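Local coordinates for protein phosphoglycolate phosphatase (Lactobacillus plantarum, PDB 2HDO) that probably hydrolyses the phosphate ester of 2-phosphoglycolate to give glycolate and phosphate, as a member of the haloacid dehalogenase-like hydrolases, at residues G115-Y119 / P120-R124; D10-G13 / T14-S18; N152-P155 / Q156-L159; D163-S166 / D167-A171; F64-F67 / Q68-E72. One frame throughout, in Å; residues are numbered along the deposited sequence. Where two conformers were deposited one is given.

Contact 1: G115-Y119 / P120-R124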
loop_
_atom_site.group_PDB
_atom_site.type_symbol
_atom_site.label_atom_id
_atom_site.label_comp_id
_atom_site.label_asym_id
_atom_site.label_seq_id
_atom_site.Cartn_x
_atom_site.Cartn_y
_atom_site.Cartn_z
ATOM N N GLY A 115 -8.002 0.235 -10.915
ATOM C CA GLY A 115 -8.437 0.925 -9.705
ATOM C C GLY A 115 -7.988 2.357 -9.605
ATOM O O GLY A 115 -8.704 3.170 -9.006
HETATM N N MSE A 116 -6.822 2.672 -10.186
HETATM C CA MSE A 116 -6.187 3.972 -9.945
HETATM C C MSE A 116 -6.029 4.898 -11.120
HETATM O O MSE A 116 -5.909 6.118 -10.948
HETATM C CB MSE A 116 -4.777 3.806 -9.363
HETATM C CG MSE A 116 -4.681 3.003 -8.089
HETATM SE SE MSE A 116 -5.787 3.703 -6.582
HETATM C CE MSE A 116 -4.808 5.360 -6.252
ATOM N N ARG A 117 -5.978 4.342 -12.321
ATOM C CA ARG A 117 -5.420 5.104 -13.423
ATOM C C ARG A 117 -6.212 6.405 -13.681
ATOM O O ARG A 117 -5.638 7.396 -14.165
ATOM C CB ARG A 117 -5.299 4.225 -14.679
ATOM C CG ARG A 117 -4.556 4.887 -15.841
ATOM C CD ARG A 117 -3.208 5.524 -15.419
ATOM N NE ARG A 117 -2.263 4.581 -14.803
ATOM C CZ ARG A 117 -1.070 4.923 -14.305
ATOM N NH1 ARG A 117 -0.664 6.187 -14.316
ATOM N NH2 ARG A 117 -0.280 3.997 -13.770
ATOM N N SER A 118 -7.489 6.412 -13.318
ATOM C CA SER A 118 -8.355 7.564 -13.505
ATOM C C SER A 118 -8.107 8.759 -12.567
ATOM O O SER A 118 -8.486 9.883 -12.918
ATOM C CB SER A 118 -9.803 7.124 -13.341
ATOM O OG SER A 118 -10.015 6.650 -12.029
ATOM N N TYR A 119 -7.503 8.540 -11.393
ATOM C CA TYR A 119 -7.191 9.647 -10.483
ATOM C C TYR A 119 -6.154 10.574 -11.096
ATOM O O TYR A 119 -5.056 10.141 -11.468
ATOM C CB TYR A 119 -6.641 9.166 -9.144
ATOM C CG TYR A 119 -7.664 8.465 -8.287
ATOM C CD1 TYR A 119 -8.749 9.153 -7.785
ATOM C CD2 TYR A 119 -7.540 7.105 -7.981
ATOM C CE1 TYR A 119 -9.699 8.515 -7.032
ATOM C CE2 TYR A 119 -8.515 6.460 -7.199
ATOM C CZ TYR A 119 -9.573 7.178 -6.746
ATOM O OH TYR A 119 -10.529 6.577 -5.978
ATOM N N PRO A 120 -6.499 11.859 -11.217
ATOM C CA PRO A 120 -5.557 12.796 -11.834
ATOM C C PRO A 120 -4.178 12.834 -11.165
ATOM O O PRO A 120 -3.177 13.067 -11.848
ATOM C CB PRO A 120 -6.268 14.158 -11.719
ATOM C CG PRO A 120 -7.724 13.837 -11.505
ATOM C CD PRO A 120 -7.789 12.492 -10.870
ATOM N N PHE A 121 -4.104 12.612 -9.856
ATOM C CA PHE A 121 -2.789 12.687 -9.193
ATOM C C PHE A 121 -1.852 11.616 -9.707
ATOM O O PHE A 121 -0.651 11.768 -9.634
ATOM C CB PHE A 121 -2.876 12.665 -7.649
ATOM C CG PHE A 121 -3.148 11.305 -7.064
ATOM C CD1 PHE A 121 -2.107 10.396 -6.865
ATOM C CD2 PHE A 121 -4.422 10.938 -6.707
ATOM C CE1 PHE A 121 -2.351 9.150 -6.339
ATOM C CE2 PHE A 121 -4.666 9.709 -6.177
ATOM C CZ PHE A 121 -3.627 8.802 -5.994
HETATM N N MSE A 122 -2.387 10.532 -10.283
HETATM C CA MSE A 122 -1.488 9.550 -10.876
HETATM C C MSE A 122 -0.588 10.086 -12.010
HETATM O O MSE A 122 0.489 9.510 -12.267
HETATM C CB MSE A 122 -2.285 8.324 -11.344
HETATM C CG MSE A 122 -3.012 7.638 -10.228
HETATM SE SE MSE A 122 -1.779 6.650 -9.056
HETATM C CE MSE A 122 -1.291 5.230 -10.316
HETATM N N MSE A 123 -1.001 11.167 -12.677
HETATM C CA MSE A 123 -0.163 11.829 -13.675
HETATM C C MSE A 123 1.107 12.442 -13.087
HETATM O O MSE A 123 2.018 12.797 -13.839
HETATM C CB MSE A 123 -0.948 12.921 -14.401
HETATM C CG MSE A 123 -2.149 12.403 -15.180
HETATM SE SE MSE A 123 -1.937 12.514 -17.130
HETATM C CE MSE A 123 -1.911 14.461 -17.272
ATOM N N ARG A 124 1.164 12.581 -11.762
ATOM C CA ARG A 124 2.360 13.125 -11.085
ATOM C C ARG A 124 3.354 12.051 -10.656
ATOM O O ARG A 124 4.423 12.357 -10.120
ATOM C CB ARG A 124 1.980 13.914 -9.845
ATOM C CG ARG A 124 1.052 15.063 -10.119
ATOM C CD ARG A 124 0.940 15.972 -8.902
ATOM N NE ARG A 124 -0.224 16.850 -9.060
ATOM C CZ ARG A 124 -0.199 18.061 -9.625
ATOM N NH1 ARG A 124 0.937 18.608 -10.074
ATOM N NH2 ARG A 124 -1.330 18.747 -9.724
#
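The terminal methyl of Met-122, a selenomethionine, sits over one face of the Arg-117 guanidinium, displaced toward its rim, with CE of Met-122 3.8 Å from NH2 of Arg-117. The Met-122 chain bends at both chi2 (-73°) and chi3 (-70°), which curls CE back until it also touches CB of Met-116 at 3.9 Å. The charge of Arg-117 is met elsewhere, by Glu-113. CG of Met-122 lies over one face of the Phe-121 ring, 4.2 Å above its plane and offset toward the rim. The same ring is approached obliquely twice: CE of Met-116, also a selenomethionine, lies 3.6 Å from CZ of Phe-121, and CB of Tyr-119 lies 3.6 Å from CE2 of Phe-121. The rings of Tyr-119 and Phe-121 run side by side and nearly parallel, but they are slid so far that they barely overlap, their centroids 5.8 Å apart. Phe-121 also stacks on Phe-92. With an alanine at Phe-121, the Met-116 methyl would probably face a gap and Phe-92 would lose its stacking partner. Two backbone bonds shape the bend: Tyr-119 N to Met-116 O closes a type I turn, and Met-122 N donates to Tyr-119 O at 2.9 Å. This is a helix-to-strand connection of the Rossmann-like HAD core, where helix 109-116 passes through the turn and a 3-10 segment into the edge strand 125-129.

Contact 2: D10-G13 / T14-S18. With PO4 (phosphate ion), chain B.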
loop_
_atom_site.group_PDB
_atom_site.type_symbol
_atom_site.label_atom_id
_atom_site.label_comp_id
_atom_site.label_asym_id
_atom_site.label_seq_id
_atom_site.Cartn_x
_atom_site.Cartn_y
_atom_site.Cartn_z
ATOM N N ASP A 10 2.662 3.683 -0.451
ATOM C CA ASP A 10 1.719 2.532 -0.564
ATOM C C ASP A 10 0.321 3.032 -0.921
ATOM O O ASP A 10 0.033 4.206 -0.748
ATOM C CB ASP A 10 1.647 1.815 0.784
ATOM C CG ASP A 10 1.279 0.375 0.653
ATOM O OD1 ASP A 10 1.076 -0.116 -0.488
ATOM O OD2 ASP A 10 1.169 -0.263 1.714
ATOM N N ILE A 11 -0.571 2.162 -1.410
ATOM C CA ILE A 11 -1.898 2.597 -1.778
ATOM C C ILE A 11 -2.894 2.287 -0.665
ATOM O O ILE A 11 -3.489 3.184 -0.069
ATOM C CB ILE A 11 -2.363 1.962 -3.104
ATOM C CG1 ILE A 11 -1.458 2.442 -4.235
ATOM C CG2 ILE A 11 -3.798 2.373 -3.396
ATOM C CD1 ILE A 11 -1.561 1.648 -5.530
ATOM N N ASP A 12 -3.042 1.013 -0.370
ATOM C CA ASP A 12 -4.131 0.577 0.513
ATOM C C ASP A 12 -3.887 0.985 1.942
ATOM O O ASP A 12 -2.857 0.635 2.508
ATOM C CB ASP A 12 -4.304 -0.941 0.423
ATOM C CG ASP A 12 -4.735 -1.398 -0.941
ATOM O OD1 ASP A 12 -5.909 -1.121 -1.313
ATOM O OD2 ASP A 12 -3.899 -2.050 -1.641
ATOM N N GLY A 13 -4.833 1.707 2.548
ATOM C CA GLY A 13 -4.639 2.206 3.915
ATOM C C GLY A 13 -3.805 3.456 4.054
ATOM O O GLY A 13 -3.525 3.913 5.169
ATOM N N THR A 14 -3.401 4.030 2.923
ATOM C CA THR A 14 -2.538 5.214 2.907
ATOM C C THR A 14 -3.159 6.265 1.978
ATOM O O THR A 14 -3.560 7.325 2.419
ATOM C CB THR A 14 -1.104 4.881 2.427
ATOM O OG1 THR A 14 -0.517 3.948 3.353
ATOM C CG2 THR A 14 -0.221 6.135 2.392
ATOM N N LEU A 15 -3.272 5.962 0.695
ATOM C CA LEU A 15 -3.942 6.829 -0.273
ATOM C C LEU A 15 -5.428 6.534 -0.297
ATOM O O LEU A 15 -6.250 7.459 -0.329
ATOM C CB LEU A 15 -3.344 6.639 -1.676
ATOM C CG LEU A 15 -1.853 6.936 -1.823
ATOM C CD1 LEU A 15 -1.486 6.725 -3.286
ATOM C CD2 LEU A 15 -1.511 8.349 -1.363
ATOM N N THR A 16 -5.764 5.251 -0.342
ATOM C CA THR A 16 -7.150 4.831 -0.403
ATOM C C THR A 16 -7.622 4.184 0.863
ATOM O O THR A 16 -6.883 3.421 1.533
ATOM C CB THR A 16 -7.446 3.848 -1.534
ATOM O OG1 THR A 16 -6.588 2.706 -1.422
ATOM C CG2 THR A 16 -7.269 4.537 -2.900
ATOM N N ASN A 17 -8.876 4.485 1.149
ATOM C CA ASN A 17 -9.595 3.887 2.257
ATOM C C ASN A 17 -10.271 2.616 1.767
ATOM O O ASN A 17 -11.486 2.578 1.590
ATOM C CB ASN A 17 -10.606 4.842 2.919
ATOM C CG ASN A 17 -11.207 4.267 4.175
ATOM O OD1 ASN A 17 -10.750 3.268 4.726
ATOM N ND2 ASN A 17 -12.272 4.893 4.622
ATOM N N SER A 18 -9.449 1.596 1.573
ATOM C CA SER A 18 -9.891 0.349 0.927
ATOM C C SER A 18 -10.321 -0.812 1.842
ATOM O O SER A 18 -10.784 -1.828 1.334
ATOM C CB SER A 18 -8.796 -0.090 -0.066
ATOM O OG SER A 18 -7.521 -0.278 0.544
HETATM P P PO4 B . -0.619 -2.115 -0.790
HETATM O O1 PO4 B . 0.805 -2.722 -0.916
HETATM O O2 PO4 B . -1.049 -0.941 -1.696
HETATM O O3 PO4 B . -0.787 -1.654 0.679
HETATM O O4 PO4 B . -1.635 -3.232 -1.054
HETATM O O HOH W 1 -0.316 1.064 3.888
HETATM O O HOH W 2 -6.906 0.607 -3.208
#
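Three backbone N-H groups converge on the carbonyl oxygen of Ile-11. Leu-15 N comes closest, at 2.9 Å from Ile-11 O, and lies only slightly out of the carbonyl plane; Thr-14 N and Thr-16 N come in from opposite faces of that plane, the latter in a nearly straight bond (173°). In return, Gly-13 N donates to Thr-16 O at 2.9 Å, almost in line with the C=O bond. At the backbone angles of Gly-13 a CB would press against the carbonyl oxygen of Asp-12. One acceptor fares badly: Asp-10 O is buried without any partner. The tight coil follows strand 6-9 and carries Asp-10, Asp-12 and Thr-14 in a DxDxT pattern, consistent with the signature loop of HAD phosphatases, whose first aspartate is the usual nucleophile. A phosphate ion, probably from the crystallisation liquor, occupies the site: its O2 accepts from Asp-12 N at 3.1 Å and from Ile-11 N at 3.2 Å, while Thr-105, Ser-106 and Lys-138, also salt-bridged to Asp-10, supply further donors. On Asp-12, OD1 takes the Ser-18 hydroxyl at 2.6 Å (OG to OD1) on its anti lone pair, plus a water that joins it to Thr-16 OG1; OD2 is held by Gln-107. For Ser-18, chi1 of 58° sets OG between its backbone N and carbonyl carbon, facing Asp-12 OD1. A valine in place of Asp-12 would probably leave the Ser-18 hydroxyl and the Gln-107 amide without their acceptor. Water 1 lies 2.9 Å from each of Asp-10 OD2, Asp-12 O and Thr-14 OG1.

Contact 3: N152-P155 / Q156-L159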
loop_
_atom_site.group_PDB
_atom_site.type_symbol
_atom_site.label_atom_id
_atom_site.label_comp_id
_atom_site.label_asym_id
_atom_site.label_seq_id
_atom_site.Cartn_x
_atom_site.Cartn_y
_atom_site.Cartn_z
ATOM N N ASN A 152 16.241 7.585 -10.015
ATOM C CA ASN A 152 17.588 8.031 -9.700
ATOM C C ASN A 152 17.672 8.801 -8.388
ATOM O O ASN A 152 18.196 9.914 -8.344
ATOM C CB ASN A 152 18.136 8.900 -10.836
ATOM C CG ASN A 152 18.207 8.163 -12.155
ATOM O OD1 ASN A 152 17.578 8.574 -13.129
ATOM N ND2 ASN A 152 18.961 7.068 -12.195
ATOM N N VAL A 153 17.148 8.208 -7.325
ATOM C CA VAL A 153 17.238 8.777 -5.998
ATOM C C VAL A 153 17.774 7.714 -5.071
ATOM O O VAL A 153 17.336 6.582 -5.076
ATOM C CB VAL A 153 15.869 9.326 -5.488
ATOM C CG1 VAL A 153 15.992 9.759 -4.028
ATOM C CG2 VAL A 153 15.440 10.465 -6.378
ATOM N N ALA A 154 18.778 8.089 -4.296
ATOM C CA ALA A 154 19.399 7.191 -3.343
ATOM C C ALA A 154 18.484 6.934 -2.131
ATOM O O ALA A 154 17.714 7.823 -1.723
ATOM C CB ALA A 154 20.689 7.808 -2.890
ATOM N N PRO A 155 18.608 5.748 -1.511
ATOM C CA PRO A 155 17.771 5.384 -0.356
ATOM C C PRO A 155 17.785 6.434 0.746
ATOM O O PRO A 155 16.753 6.702 1.323
ATOM C CB PRO A 155 18.383 4.055 0.118
ATOM C CG PRO A 155 19.048 3.512 -1.081
ATOM C CD PRO A 155 19.533 4.662 -1.874
ATOM N N GLN A 156 18.936 7.038 1.002
ATOM C CA GLN A 156 19.044 8.045 2.078
ATOM C C GLN A 156 18.210 9.285 1.816
ATOM O O GLN A 156 17.913 10.042 2.757
ATOM C CB GLN A 156 20.529 8.465 2.293
ATOM C CG GLN A 156 21.270 9.042 1.107
ATOM C CD GLN A 156 22.001 7.993 0.321
ATOM O OE1 GLN A 156 21.632 6.818 0.364
ATOM N NE2 GLN A 156 23.037 8.389 -0.392
ATOM N N ASN A 157 17.832 9.500 0.553
ATOM C CA ASN A 157 17.107 10.703 0.168
ATOM C C ASN A 157 15.635 10.476 -0.167
ATOM O O ASN A 157 14.998 11.311 -0.785
ATOM C CB ASN A 157 17.807 11.318 -1.012
ATOM C CG ASN A 157 19.208 11.773 -0.674
ATOM O OD1 ASN A 157 19.424 12.358 0.383
ATOM N ND2 ASN A 157 20.156 11.486 -1.543
ATOM N N ALA A 158 15.113 9.338 0.290
ATOM C CA ALA A 158 13.781 8.916 0.044
ATOM C C ALA A 158 12.993 8.690 1.351
ATOM O O ALA A 158 13.574 8.376 2.424
ATOM C CB ALA A 158 13.828 7.686 -0.774
ATOM N N LEU A 159 11.672 8.853 1.267
ATOM C CA LEU A 159 10.758 8.532 2.370
ATOM C C LEU A 159 9.666 7.631 1.800
ATOM O O LEU A 159 9.019 7.986 0.787
ATOM C CB LEU A 159 10.145 9.790 2.948
ATOM C CG LEU A 159 9.265 9.648 4.180
ATOM C CD1 LEU A 159 9.984 9.162 5.377
ATOM C CD2 LEU A 159 8.612 10.954 4.436
HETATM O O HOH W 3 19.755 10.920 -4.266
HETATM O O HOH W 4 15.787 7.660 3.675
#
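Asn-157 N donates to Ala-154 O at 2.8 Å and so draws the chain into a short 3-10 turn through Pro-155 and Gln-156. The next bond along, Ala-158 N to Pro-155 O, is longer at 3.3 Å. Gln-156 doubles back over the turn: with CG between the backbone N and the carbonyl carbon (chi1 58°) and a further bend at chi2, its amide comes to rest on the methyl of Ala-154, CD of Gln-156 to CB of Ala-154 3.5 Å. The turn joins a Schellman motif, with Asn-152 at positive phi closing helix 142-150, to strand 158-162 of the central parallel sheet, and Asn-157 already bonds through its backbone to Gln-5 and Ala-6. On the inner side, CG1 of Val-153 crosses obliquely to meet CB of Asn-157 at 3.8 Å, and the same valine packs on Ala-6 of strand 6-9. A water clasps the outer side, accepting from Ala-154 N and, at 2.8 Å, from Asn-157 ND2. Another water lies 2.7 Å from Pro-155 O and beside Ala-158 O.

Contact 4: D163-S166 / D167-A171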
loop_
_atom_site.group_PDB
_atom_site.type_symbol
_atom_site.label_atom_id
_atom_site.label_comp_id
_atom_site.label_asym_id
_atom_site.label_seq_id
_atom_site.Cartn_x
_atom_site.Cartn_y
_atom_site.Cartn_z
ATOM N N ASP A 163 1.259 2.397 5.948
ATOM C CA ASP A 163 0.647 2.114 7.268
ATOM C C ASP A 163 0.555 0.620 7.546
ATOM O O ASP A 163 -0.496 0.093 7.924
ATOM C CB ASP A 163 -0.721 2.786 7.419
ATOM C CG ASP A 163 -1.232 2.753 8.844
ATOM O OD1 ASP A 163 -0.452 2.984 9.799
ATOM O OD2 ASP A 163 -2.442 2.529 9.006
ATOM N N SER A 164 1.638 -0.094 7.290
ATOM C CA SER A 164 1.705 -1.516 7.651
ATOM C C SER A 164 3.088 -1.876 8.150
ATOM O O SER A 164 4.058 -1.246 7.781
ATOM C CB SER A 164 1.352 -2.415 6.454
ATOM O OG SER A 164 2.358 -2.305 5.476
ATOM N N VAL A 165 3.158 -2.937 8.954
ATOM C CA VAL A 165 4.434 -3.479 9.381
ATOM C C VAL A 165 5.260 -3.972 8.183
ATOM O O VAL A 165 6.466 -3.772 8.120
ATOM C CB VAL A 165 4.197 -4.631 10.361
ATOM C CG1 VAL A 165 5.465 -5.401 10.626
ATOM C CG2 VAL A 165 3.596 -4.107 11.705
ATOM N N SER A 166 4.607 -4.569 7.201
ATOM C CA SER A 166 5.275 -5.032 6.001
ATOM C C SER A 166 5.967 -3.853 5.304
ATOM O O SER A 166 7.127 -3.943 4.914
ATOM C CB SER A 166 4.281 -5.773 5.081
ATOM O OG SER A 166 4.843 -6.146 3.835
ATOM N N ASP A 167 5.272 -2.717 5.215
ATOM C CA ASP A 167 5.882 -1.530 4.595
ATOM C C ASP A 167 7.090 -1.029 5.414
ATOM O O ASP A 167 8.121 -0.612 4.879
ATOM C CB ASP A 167 4.877 -0.390 4.478
ATOM C CG ASP A 167 3.786 -0.638 3.429
ATOM O OD1 ASP A 167 3.967 -1.504 2.543
ATOM O OD2 ASP A 167 2.754 0.087 3.498
ATOM N N GLU A 168 6.915 -1.034 6.746
ATOM C CA GLU A 168 7.958 -0.631 7.659
ATOM C C GLU A 168 9.172 -1.517 7.521
ATOM O O GLU A 168 10.288 -1.006 7.453
ATOM C CB GLU A 168 7.456 -0.644 9.095
ATOM C CG GLU A 168 6.539 0.484 9.377
ATOM C CD GLU A 168 5.818 0.399 10.686
ATOM O OE1 GLU A 168 5.738 -0.717 11.233
ATOM O OE2 GLU A 168 5.368 1.473 11.169
ATOM N N GLN A 169 8.965 -2.820 7.450
ATOM C CA GLN A 169 10.079 -3.738 7.279
ATOM C C GLN A 169 10.763 -3.619 5.921
ATOM O O GLN A 169 11.976 -3.770 5.824
ATOM C CB GLN A 169 9.615 -5.170 7.546
ATOM C CG GLN A 169 9.281 -5.426 9.012
ATOM C CD GLN A 169 8.669 -6.815 9.261
ATOM O OE1 GLN A 169 8.352 -7.556 8.303
ATOM N NE2 GLN A 169 8.493 -7.173 10.548
ATOM N N THR A 170 9.971 -3.358 4.876
ATOM C CA THR A 170 10.516 -3.082 3.535
ATOM C C THR A 170 11.486 -1.915 3.604
ATOM O O THR A 170 12.626 -1.962 3.083
ATOM C CB THR A 170 9.387 -2.717 2.562
ATOM O OG1 THR A 170 8.439 -3.782 2.500
ATOM C CG2 THR A 170 9.926 -2.449 1.132
ATOM N N ALA A 171 11.038 -0.834 4.224
ATOM C CA ALA A 171 11.836 0.387 4.331
ATOM C C ALA A 171 13.141 0.171 5.132
ATOM O O ALA A 171 14.242 0.598 4.738
ATOM C CB ALA A 171 10.980 1.484 4.965
#
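Ser-164 is the N-cap of helix 165-174: its OG accepts from Asp-167 N at 3.0 Å, bonding an N-H of the first turn. The hydroxyl is placed for this by chi1 of 68°, which sets OG between the backbone N and the carbonyl carbon. The helix follows strand 158-162 in a beta-alpha-beta unit, and the Asp-Ser-x-x-Asp run of 163-167 resembles the acidic loop that HAD phosphatases usually place beside the nucleophile. Packing is tight on the buried side. The carboxylate of Asp-167 lies close against the capping hydroxyl, CG of Asp-167 being 3.0 Å from OG of Ser-164, although no hydrogen bond joins the two side chains; Asp-167 OD1 instead forms a salt bridge with Lys-138. Glu-168, extended beyond CG, runs along the carbonyl of Ser-164, with CG 3.4 Å from that oxygen, and its own N bonds to the same atom. Its flank is covered by Phe-178 and Leu-180 of strand 177-181. Toward solvent the contact slackens. There Val-165 and the exposed Gln-169 only brush past each other, CG1 of the valine 3.5 Å from NE2 of the glutamine, in van der Waals contact. Back on the buried side, Ser-166 O is gripped twice by Thr-170, by N at 2.9 Å and by OG1 at 2.8 Å, the two donors coming from opposite faces of the carbonyl plane.

Contact 5: F64-F67 / Q68-E72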
loop_
_atom_site.group_PDB
_atom_site.type_symbol
_atom_site.label_atom_id
_atom_site.label_comp_id
_atom_site.label_asym_id
_atom_site.label_seq_id
_atom_site.Cartn_x
_atom_site.Cartn_y
_atom_site.Cartn_z
ATOM N N PHE A 64 -3.812 -21.327 -2.638
ATOM C CA PHE A 64 -3.455 -19.924 -2.561
ATOM C C PHE A 64 -3.580 -19.204 -3.903
ATOM O O PHE A 64 -4.122 -18.097 -3.966
ATOM C CB PHE A 64 -2.030 -19.754 -1.961
ATOM C CG PHE A 64 -1.952 -19.883 -0.444
ATOM C CD1 PHE A 64 -2.953 -20.488 0.318
ATOM C CD2 PHE A 64 -0.835 -19.398 0.214
ATOM C CE1 PHE A 64 -2.834 -20.597 1.689
ATOM C CE2 PHE A 64 -0.709 -19.497 1.576
ATOM C CZ PHE A 64 -1.713 -20.096 2.322
ATOM N N ASP A 65 -3.107 -19.823 -4.986
ATOM C CA ASP A 65 -3.139 -19.151 -6.292
ATOM C C ASP A 65 -4.580 -18.930 -6.754
ATOM O O ASP A 65 -4.915 -17.863 -7.272
ATOM C CB ASP A 65 -2.364 -19.915 -7.351
ATOM C CG ASP A 65 -0.851 -19.941 -7.082
ATOM O OD1 ASP A 65 -0.323 -19.086 -6.319
ATOM O OD2 ASP A 65 -0.187 -20.834 -7.658
ATOM N N HIS A 66 -5.431 -19.921 -6.522
ATOM C CA HIS A 66 -6.841 -19.796 -6.886
ATOM C C HIS A 66 -7.543 -18.728 -6.078
ATOM O O HIS A 66 -8.211 -17.863 -6.644
ATOM C CB HIS A 66 -7.609 -21.098 -6.734
ATOM C CG HIS A 66 -8.930 -21.074 -7.445
ATOM N ND1 HIS A 66 -10.018 -21.828 -7.050
ATOM C CD2 HIS A 66 -9.355 -20.328 -8.499
ATOM C CE1 HIS A 66 -11.042 -21.577 -7.852
ATOM N NE2 HIS A 66 -10.668 -20.663 -8.732
ATOM N N PHE A 67 -7.361 -18.775 -4.763
ATOM C CA PHE A 67 -7.893 -17.742 -3.861
ATOM C C PHE A 67 -7.531 -16.336 -4.342
ATOM O O PHE A 67 -8.379 -15.459 -4.420
ATOM C CB PHE A 67 -7.333 -17.979 -2.425
ATOM C CG PHE A 67 -7.977 -17.123 -1.368
ATOM C CD1 PHE A 67 -7.670 -15.774 -1.256
ATOM C CD2 PHE A 67 -8.888 -17.666 -0.503
ATOM C CE1 PHE A 67 -8.280 -14.987 -0.305
ATOM C CE2 PHE A 67 -9.475 -16.897 0.449
ATOM C CZ PHE A 67 -9.200 -15.555 0.548
ATOM N N GLN A 68 -6.268 -16.115 -4.688
ATOM C CA GLN A 68 -5.854 -14.780 -5.110
ATOM C C GLN A 68 -6.495 -14.371 -6.438
ATOM O O GLN A 68 -6.826 -13.203 -6.617
ATOM C CB GLN A 68 -4.321 -14.634 -5.179
ATOM C CG GLN A 68 -3.657 -14.476 -3.815
ATOM C CD GLN A 68 -4.117 -13.239 -3.074
ATOM O OE1 GLN A 68 -4.652 -13.320 -1.961
ATOM N NE2 GLN A 68 -3.928 -12.087 -3.689
ATOM N N ALA A 69 -6.699 -15.327 -7.342
ATOM C CA ALA A 69 -7.376 -15.071 -8.608
ATOM C C ALA A 69 -8.839 -14.667 -8.371
ATOM O O ALA A 69 -9.342 -13.727 -8.962
ATOM C CB ALA A 69 -7.292 -16.307 -9.486
ATOM N N GLN A 70 -9.514 -15.397 -7.503
ATOM C CA GLN A 70 -10.874 -15.047 -7.132
ATOM C C GLN A 70 -10.943 -13.645 -6.554
ATOM O O GLN A 70 -11.819 -12.856 -6.920
ATOM C CB GLN A 70 -11.427 -16.029 -6.131
ATOM C CG GLN A 70 -11.631 -17.378 -6.717
ATOM C CD GLN A 70 -11.993 -18.374 -5.676
ATOM O OE1 GLN A 70 -11.119 -19.061 -5.160
ATOM N NE2 GLN A 70 -13.252 -18.373 -5.261
ATOM N N TYR A 71 -10.001 -13.334 -5.673
ATOM C CA TYR A 71 -9.993 -12.071 -5.008
ATOM C C TYR A 71 -9.858 -10.986 -6.023
ATOM O O TYR A 71 -10.584 -9.992 -5.963
ATOM C CB TYR A 71 -8.853 -11.953 -3.990
ATOM C CG TYR A 71 -8.695 -10.574 -3.404
ATOM C CD1 TYR A 71 -9.398 -10.192 -2.270
ATOM C CD2 TYR A 71 -7.837 -9.651 -3.975
ATOM C CE1 TYR A 71 -9.278 -8.901 -1.734
ATOM C CE2 TYR A 71 -7.692 -8.345 -3.438
ATOM C CZ TYR A 71 -8.407 -7.993 -2.300
ATOM O OH TYR A 71 -8.260 -6.728 -1.737
ATOM N N GLU A 72 -8.914 -11.148 -6.957
ATOM C CA GLU A 72 -8.707 -10.084 -7.946
ATOM C C GLU A 72 -9.927 -9.899 -8.850
ATOM O O GLU A 72 -10.298 -8.780 -9.217
ATOM C CB GLU A 72 -7.452 -10.364 -8.761
ATOM C CG GLU A 72 -6.200 -10.461 -7.927
#
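The amide of Gln-70 lies over one face of the His-66 imidazole, OE1 standing 3.5 Å above the ring plane and over its centre. Ring and amide planes are tilted 28° from each other, and CG of Gln-70 makes a CH-pi contact with the same face, 4.2 Å from the ring centroid. Different first torsions bring the pair together across one helical turn: His-66 holds CG anti to the backbone N (chi1 -164°), whereas Gln-70 holds its CG beside the N. The amide is kept from swinging by outside bonds, OE1 to the hydroxyl of Tyr-33 and NE2 to Thr-32. Phe-67 points another way. Gln-68 N meets its ring at the edge, near the ring plane, 3.7 Å from CD1; the Gln-68 amide plane is turned 23° from that ring, with OE1 of Gln-68 4.0 Å from CD1 of Phe-67. Tyr-71 sets its CB 3.6 Å from the Phe-67 carbonyl oxygen before its ring leads off. Beneath the side chains, regular alpha-helical bonds connect the turns, including Gln-70 N to His-66 O at 2.9 Å and Tyr-71 N to Phe-67 O at 3.0 Å. The segment belongs to helix 64-75, in what is probably the helical cap of this HAD enzyme: Phe-67 and Tyr-71 pack on helix 19-31, and Phe-64, Phe-67 and Gln-68 touch helix 50-56.

How the contacts relate
The order along the chain is contacts 2, 5, 1, 3, 4. Contact 2 sits at the end of strand 6-9, in mid-sheet, and touches two others: its Ile-11 and Leu-15 pack on Met-116 and Phe-121 of contact 1, and the carboxylates of its Asp-10 and of Asp-167 of contact 4 come close together beside the phosphate. Both centres lie 13 Å from its own. Contacts 3 and 4 adjoin in sequence, at the start of strand 158-162 and just past its end, 16 Å between centres. Contact 5, 20 Å from contact 2 by centres, stands apart among the cap helices. Contacts 2 and 4 thus meet at the phosphate site, with the probable cap to one side.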